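Local coordinates for neurogenic locus protein delta (Drosophila melanogaster, PDB 7ALK) that acts as a ligand for the Notch receptor and is required for the correct separation of neural and epidermal cell lineages, at residues F11-G16 and Q150-E155; S38-F43 and L70-V75. All blocks are in the same frame, centred on the assembly; numbering follows the deposited sequence.

Both contacts belong to the N-terminal C2-like domain of the ligand and lie in its two different antiparallel sheets, with their centres about 10 Å apart. Contact 1 pairs strand 3-12 with strand 153-161, whereas contact 2 pairs strand 40-48 with strand 63-72, an outermost strand of the four-stranded sheet. In contact 1 Phe11, Thr152 and Leu154 are buried, packing apolar groups between the sheets, while His15 and Tyr151 are exposed. In contact 2 Cys39, Thr41 and Phe43 are buried and Glu72 is exposed; it relies more on backbone and amide hydrogen bonds, with a glycan sugar beside Arg42. They touch directly: Phe11 O lies 2.7 Å from Val75 N, a probable hydrogen bond.

Contact 1 (F11-G16 and Q150-E155); sequences FSNDHG and QYTSLE
Phe11 and Ser12 form two consecutive antiparallel bridges with Leu154 and Ser153 in the C2-like domain, joining the end of strand 3-12 to the start of strand 153-161; the touching parts run 165° apart. Ser12 and Ser153 form the hydrogen-bonded pair. Ser12 N donates a hydrogen bond to Ser153 O at 2.6 Å, and Ser153 N returns a bond to Ser12 O at 3.1 Å. The same two oxygens also receive CA-H...O contacts, Ser153 O from Phe11 and Ser12 O from Thr152.

Apolar packing occupies the face that carries Phe11 and Leu154, a non-hydrogen-bonded pair. With CG anti to the backbone N (chi1 -176°), the Phe11 ring extends along the partner strand: Leu154 CB meets its edge in plane, 3.8 Å from CD1, while Thr152 CB approaches CZ obliquely at 3.6 Å. Ile127 and Ala110 from strands 124-135 and 103-113 also touch this ring, which places it between the two sheets. On the other face the methylenes of Ser12 and Ser153 meet, CB to CB.

The polar end of Thr152 is held from outside the pair: its OG1 is hydrogen-bonded to Gln128 OE1 of strand 124-135. Beyond the strand, a type I turn from Asn13 to Gly16 closes through Gly16 N and Asn13 O. At its start, the Asn13 amide crosses Thr152 obliquely, its ND2 lying 3.3 Å from Thr152 CG2.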
loop_
_atom_site.group_PDB
_atom_site.type_symbol
_atom_site.label_atom_id
_atom_site.label_comp_id
_atom_site.label_asym_id
_atom_site.label_seq_id
_atom_site.Cartn_x
_atom_site.Cartn_y
_atom_site.Cartn_z
ATOM N N PHE A 11 14.923 8.411 -9.232
ATOM C CA PHE A 11 14.699 9.302 -10.361
ATOM C C PHE A 11 16.053 9.732 -10.904
ATOM O O PHE A 11 16.906 10.201 -10.145
ATOM C CB PHE A 11 13.871 10.523 -9.954
ATOM C CG PHE A 11 13.525 11.428 -11.103
ATOM C CD1 PHE A 11 12.548 11.065 -12.017
ATOM C CD2 PHE A 11 14.176 12.638 -11.270
ATOM C CE1 PHE A 11 12.227 11.893 -13.077
ATOM C CE2 PHE A 11 13.858 13.472 -12.328
ATOM C CZ PHE A 11 12.882 13.098 -13.231
ATOM N N SER A 12 16.253 9.563 -12.208
ATOM C CA SER A 12 17.547 9.779 -12.842
ATOM C C SER A 12 17.466 10.982 -13.773
ATOM O O SER A 12 16.629 11.014 -14.679
ATOM C CB SER A 12 17.989 8.534 -13.611
ATOM O OG SER A 12 19.301 8.688 -14.120
ATOM N N ASN A 13 18.344 11.961 -13.550
ATOM C CA ASN A 13 18.432 13.137 -14.407
ATOM C C ASN A 13 19.743 13.871 -14.153
ATOM O O ASN A 13 19.749 14.969 -13.588
ATOM C CB ASN A 13 17.235 14.064 -14.176
ATOM C CG ASN A 13 17.243 15.272 -15.094
ATOM O OD1 ASN A 13 17.131 16.410 -14.639
ATOM N ND2 ASN A 13 17.390 15.031 -16.391
ATOM N N ASP A 14 20.859 13.267 -14.568
ATOM C CA ASP A 14 22.174 13.835 -14.290
ATOM C C ASP A 14 22.419 15.137 -15.039
ATOM O O ASP A 14 23.288 15.917 -14.632
ATOM C CB ASP A 14 23.266 12.825 -14.641
ATOM C CG ASP A 14 23.132 11.530 -13.870
ATOM O OD1 ASP A 14 22.630 11.566 -12.726
ATOM O OD2 ASP A 14 23.527 10.473 -14.406
ATOM N N HIS A 15 21.680 15.391 -16.117
ATOM C CA HIS A 15 21.882 16.581 -16.928
ATOM C C HIS A 15 21.098 17.787 -16.428
ATOM O O HIS A 15 21.375 18.910 -16.865
ATOM C CB HIS A 15 21.500 16.294 -18.383
ATOM C CG HIS A 15 22.317 15.213 -19.021
ATOM N ND1 HIS A 15 23.457 14.702 -18.441
ATOM C CD2 HIS A 15 22.157 14.546 -20.188
ATOM C CE1 HIS A 15 23.966 13.766 -19.223
ATOM N NE2 HIS A 15 23.197 13.652 -20.290
ATOM N N GLY A 16 20.136 17.587 -15.528
ATOM C CA GLY A 16 19.315 18.676 -15.035
ATOM C C GLY A 16 18.508 19.338 -16.132
ATOM O O GLY A 16 18.495 20.567 -16.242
ATOM N N GLN A 150 13.188 10.961 -22.634
ATOM C CA GLN A 150 14.343 11.330 -23.445
ATOM C C GLN A 150 15.588 11.527 -22.587
ATOM O O GLN A 150 16.692 11.145 -22.992
ATOM C CB GLN A 150 14.039 12.598 -24.245
ATOM C CG GLN A 150 15.122 12.985 -25.241
ATOM C CD GLN A 150 15.101 12.129 -26.493
ATOM O OE1 GLN A 150 14.120 11.440 -26.774
ATOM N NE2 GLN A 150 16.190 12.168 -27.253
ATOM N N TYR A 151 15.430 12.118 -21.405
ATOM C CA TYR A 151 16.541 12.363 -20.496
ATOM C C TYR A 151 16.355 11.756 -19.116
ATOM O O TYR A 151 17.348 11.394 -18.482
ATOM C CB TYR A 151 16.778 13.873 -20.327
ATOM C CG TYR A 151 17.060 14.612 -21.615
ATOM C CD1 TYR A 151 18.298 14.519 -22.236
ATOM C CD2 TYR A 151 16.090 15.412 -22.203
ATOM C CE1 TYR A 151 18.561 15.198 -23.411
ATOM C CE2 TYR A 151 16.342 16.095 -23.377
ATOM C CZ TYR A 151 17.579 15.984 -23.977
ATOM O OH TYR A 151 17.836 16.662 -25.146
ATOM N N THR A 152 15.122 11.634 -18.634
ATOM C CA THR A 152 14.854 11.252 -17.257
ATOM C C THR A 152 14.341 9.821 -17.173
ATOM O O THR A 152 13.813 9.261 -18.138
ATOM C CB THR A 152 13.840 12.201 -16.613
ATOM O OG1 THR A 152 12.659 12.265 -17.424
ATOM C CG2 THR A 152 14.428 13.591 -16.484
ATOM N N SER A 153 14.501 9.237 -15.987
ATOM C CA SER A 153 14.055 7.878 -15.713
ATOM C C SER A 153 13.573 7.804 -14.273
ATOM O O SER A 153 14.267 8.269 -13.364
ATOM C CB SER A 153 15.182 6.867 -15.950
ATOM O OG SER A 153 14.811 5.576 -15.502
ATOM N N LEU A 154 12.393 7.224 -14.071
ATOM C CA LEU A 154 11.797 7.088 -12.747
ATOM C C LEU A 154 11.489 5.621 -12.490
ATOM O O LEU A 154 10.784 4.982 -13.279
ATOM C CB LEU A 154 10.527 7.933 -12.623
ATOM C CG LEU A 154 9.762 7.787 -11.307
ATOM C CD1 LEU A 154 10.673 8.071 -10.123
ATOM C CD2 LEU A 154 8.561 8.711 -11.286
ATOM N N GLU A 155 12.009 5.094 -11.385
ATOM C CA GLU A 155 11.800 3.709 -10.990
ATOM C C GLU A 155 10.928 3.664 -9.741
ATOM O O GLU A 155 11.115 4.458 -8.814
ATOM C CB GLU A 155 13.137 3.008 -10.731
ATOM C CG GLU A 155 13.044 1.496 -10.630
ATOM C CD GLU A 155 14.405 0.835 -10.539
ATOM O OE1 GLU A 155 15.419 1.525 -10.783
ATOM O OE2 GLU A 155 14.461 -0.373 -10.220
#

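Contact 2 (S38-F43 and L70-V75); sequences SCKTRF and LGENSV. With NAG (2-acetamido-2-deoxy-beta-D-glucopyranose), chain B.
Lys40 and Thr41 face Glu72 and Gly71 in antiparallel register, their touching parts running 134° apart; this is strand pairing at one edge of the four-stranded sheet of the C2-like domain, where 63-72 is an outermost strand within the chain. Thr41 N bonds to Gly71 O at 3.0 Å with an N-H...O angle of 165°, and Leu70 N bonds to Thr41 O. Beyond the Lys40-Glu72 non-hydrogen-bonded pair, Asn73 N reaches Cys39 O at 2.7 Å.

With CG anti to the carbonyl carbon (chi1 -82°), the Asn73 side chain brings OD1 to Cys39 N, a weak, bent bond of 2.7 Å. Cys39 O is gripped twice, by Asn73 N and by Thr41 OG1 (3.0 Å), from opposite faces of its carbonyl plane. A valine in place of Thr41 would probably leave Cys39 O with Asn73 N as its remaining strong donor and its other face without a hydroxyl partner. Lys40 and Glu72 lie side by side, pointing the same way, and their salt bridge is long, NZ to OE2 3.8 Å. Phe43 CD2 lies 4.1 Å from Leu70 CD1, the side chains crossing at about a right angle. Over one guanidinium face of Arg42 sits the acetyl methyl C8 of the NAG, 3.5 Å from CZ.

Strand 103-113 flanks strand 40-48 on its other edge, through backbone hydrogen bonds of Lys40 with Asp113 and of Arg42 with Trp111; Cys39 is disulfide-bonded to Cys24, and Ile127 of strand 124-135 touches Thr41.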
loop_
_atom_site.group_PDB
_atom_site.type_symbol
_atom_site.label_atom_id
_atom_site.label_comp_id
_atom_site.label_asym_id
_atom_site.label_seq_id
_atom_site.Cartn_x
_atom_site.Cartn_y
_atom_site.Cartn_z
ATOM N N SER A 38 21.269 22.735 -11.491
ATOM C CA SER A 38 20.596 21.493 -11.113
ATOM C C SER A 38 19.076 21.628 -11.142
ATOM O O SER A 38 18.540 22.716 -11.381
ATOM C CB SER A 38 21.059 21.025 -9.729
ATOM O OG SER A 38 20.497 21.823 -8.701
ATOM N N CYS A 39 18.373 20.524 -10.899
ATOM C CA CYS A 39 16.921 20.453 -11.034
ATOM C C CYS A 39 16.312 20.052 -9.697
ATOM O O CYS A 39 16.386 18.883 -9.303
ATOM C CB CYS A 39 16.532 19.461 -12.130
ATOM S SG CYS A 39 14.961 19.811 -12.937
ATOM N N LYS A 40 15.702 21.014 -9.008
ATOM C CA LYS A 40 15.081 20.765 -7.710
ATOM C C LYS A 40 13.759 20.039 -7.935
ATOM O O LYS A 40 12.768 20.651 -8.348
ATOM C CB LYS A 40 14.882 22.079 -6.961
ATOM C CG LYS A 40 16.101 22.989 -7.014
ATOM C CD LYS A 40 16.292 23.774 -5.726
ATOM C CE LYS A 40 16.716 22.867 -4.585
ATOM N NZ LYS A 40 16.932 23.617 -3.319
ATOM N N THR A 41 13.737 18.739 -7.650
ATOM C CA THR A 41 12.681 17.848 -8.116
ATOM C C THR A 41 11.652 17.587 -7.021
ATOM O O THR A 41 12.002 17.133 -5.925
ATOM C CB THR A 41 13.275 16.524 -8.599
ATOM O OG1 THR A 41 14.261 16.781 -9.607
ATOM C CG2 THR A 41 12.187 15.628 -9.171
ATOM N N ARG A 42 10.386 17.864 -7.328
ATOM C CA ARG A 42 9.241 17.403 -6.557
ATOM C C ARG A 42 8.508 16.332 -7.356
ATOM O O ARG A 42 8.896 15.984 -8.476
ATOM C CB ARG A 42 8.296 18.559 -6.216
ATOM C CG ARG A 42 8.953 19.736 -5.535
ATOM C CD ARG A 42 7.994 20.911 -5.410
ATOM N NE ARG A 42 6.908 20.654 -4.472
ATOM C CZ ARG A 42 5.961 21.531 -4.166
ATOM N NH1 ARG A 42 5.920 22.729 -4.729
ATOM N NH2 ARG A 42 5.037 21.202 -3.268
ATOM N N PHE A 43 7.430 15.812 -6.777
ATOM C CA PHE A 43 6.597 14.835 -7.460
ATOM C C PHE A 43 5.133 15.104 -7.158
ATOM O O PHE A 43 4.784 15.640 -6.103
ATOM C CB PHE A 43 6.946 13.393 -7.059
ATOM C CG PHE A 43 8.356 12.993 -7.386
ATOM C CD1 PHE A 43 8.661 12.432 -8.614
ATOM C CD2 PHE A 43 9.373 13.164 -6.462
ATOM C CE1 PHE A 43 9.956 12.059 -8.919
ATOM C CE2 PHE A 43 10.669 12.792 -6.761
ATOM C CZ PHE A 43 10.959 12.239 -7.992
ATOM N N LEU A 70 12.390 16.855 -2.784
ATOM C CA LEU A 70 13.142 15.755 -2.193
ATOM C C LEU A 70 14.627 15.798 -2.524
ATOM O O LEU A 70 15.445 15.373 -1.700
ATOM C CB LEU A 70 12.567 14.410 -2.649
ATOM C CG LEU A 70 11.100 14.149 -2.307
ATOM C CD1 LEU A 70 10.742 12.701 -2.587
ATOM C CD2 LEU A 70 10.813 14.504 -0.856
ATOM N N GLY A 71 14.999 16.287 -3.697
ATOM C CA GLY A 71 16.398 16.308 -4.060
ATOM C C GLY A 71 16.661 17.166 -5.275
ATOM O O GLY A 71 15.828 17.979 -5.674
ATOM N N GLU A 72 17.844 16.970 -5.855
ATOM C CA GLU A 72 18.282 17.709 -7.031
ATOM C C GLU A 72 18.776 16.735 -8.090
ATOM O O GLU A 72 19.523 15.800 -7.782
ATOM C CB GLU A 72 19.394 18.704 -6.682
ATOM C CG GLU A 72 18.987 19.772 -5.684
ATOM C CD GLU A 72 20.122 20.722 -5.363
ATOM O OE1 GLU A 72 21.292 20.344 -5.579
ATOM O OE2 GLU A 72 19.845 21.845 -4.893
ATOM N N ASN A 73 18.359 16.968 -9.337
ATOM C CA ASN A 73 18.722 16.115 -10.464
ATOM C C ASN A 73 18.373 14.661 -10.180
ATOM O O ASN A 73 17.208 14.337 -9.925
ATOM C CB ASN A 73 20.210 16.266 -10.792
ATOM C CG ASN A 73 20.495 17.485 -11.651
ATOM O OD1 ASN A 73 19.659 18.379 -11.780
ATOM N ND2 ASN A 73 21.682 17.526 -12.247
ATOM N N SER A 74 19.368 13.779 -10.211
ATOM C CA SER A 74 19.128 12.378 -9.886
ATOM C C SER A 74 18.969 12.216 -8.378
ATOM O O SER A 74 19.746 12.775 -7.598
ATOM C CB SER A 74 20.268 11.507 -10.408
ATOM O OG SER A 74 21.529 12.081 -10.112
ATOM N N VAL A 75 17.962 11.447 -7.965
ATOM C CA VAL A 75 17.548 11.371 -6.567
ATOM C C VAL A 75 17.407 9.908 -6.158
ATOM O O VAL A 75 16.785 9.117 -6.875
ATOM C CB VAL A 75 16.222 12.120 -6.331
ATOM C CG1 VAL A 75 15.723 11.904 -4.906
ATOM C CG2 VAL A 75 16.383 13.604 -6.626
HETATM C C1 NAG B . 11.456 24.931 0.309
HETATM C C2 NAG B . 11.016 23.507 0.601
HETATM C C3 NAG B . 10.354 23.440 1.970
HETATM C C4 NAG B . 11.293 23.987 3.041
HETATM C C5 NAG B . 11.872 25.351 2.652
HETATM C C6 NAG B . 13.034 25.747 3.531
HETATM C C7 NAG B . 8.905 23.414 -0.695
HETATM C C8 NAG B . 8.180 22.706 -1.798
HETATM N N2 NAG B . 10.142 22.970 -0.432
HETATM O O3 NAG B . 10.011 22.086 2.243
HETATM O O4 NAG B . 10.591 24.165 4.267
HETATM O O5 NAG B . 12.375 25.354 1.305
HETATM O O6 NAG B . 14.133 24.862 3.353
HETATM O O7 NAG B . 8.396 24.347 -0.080
#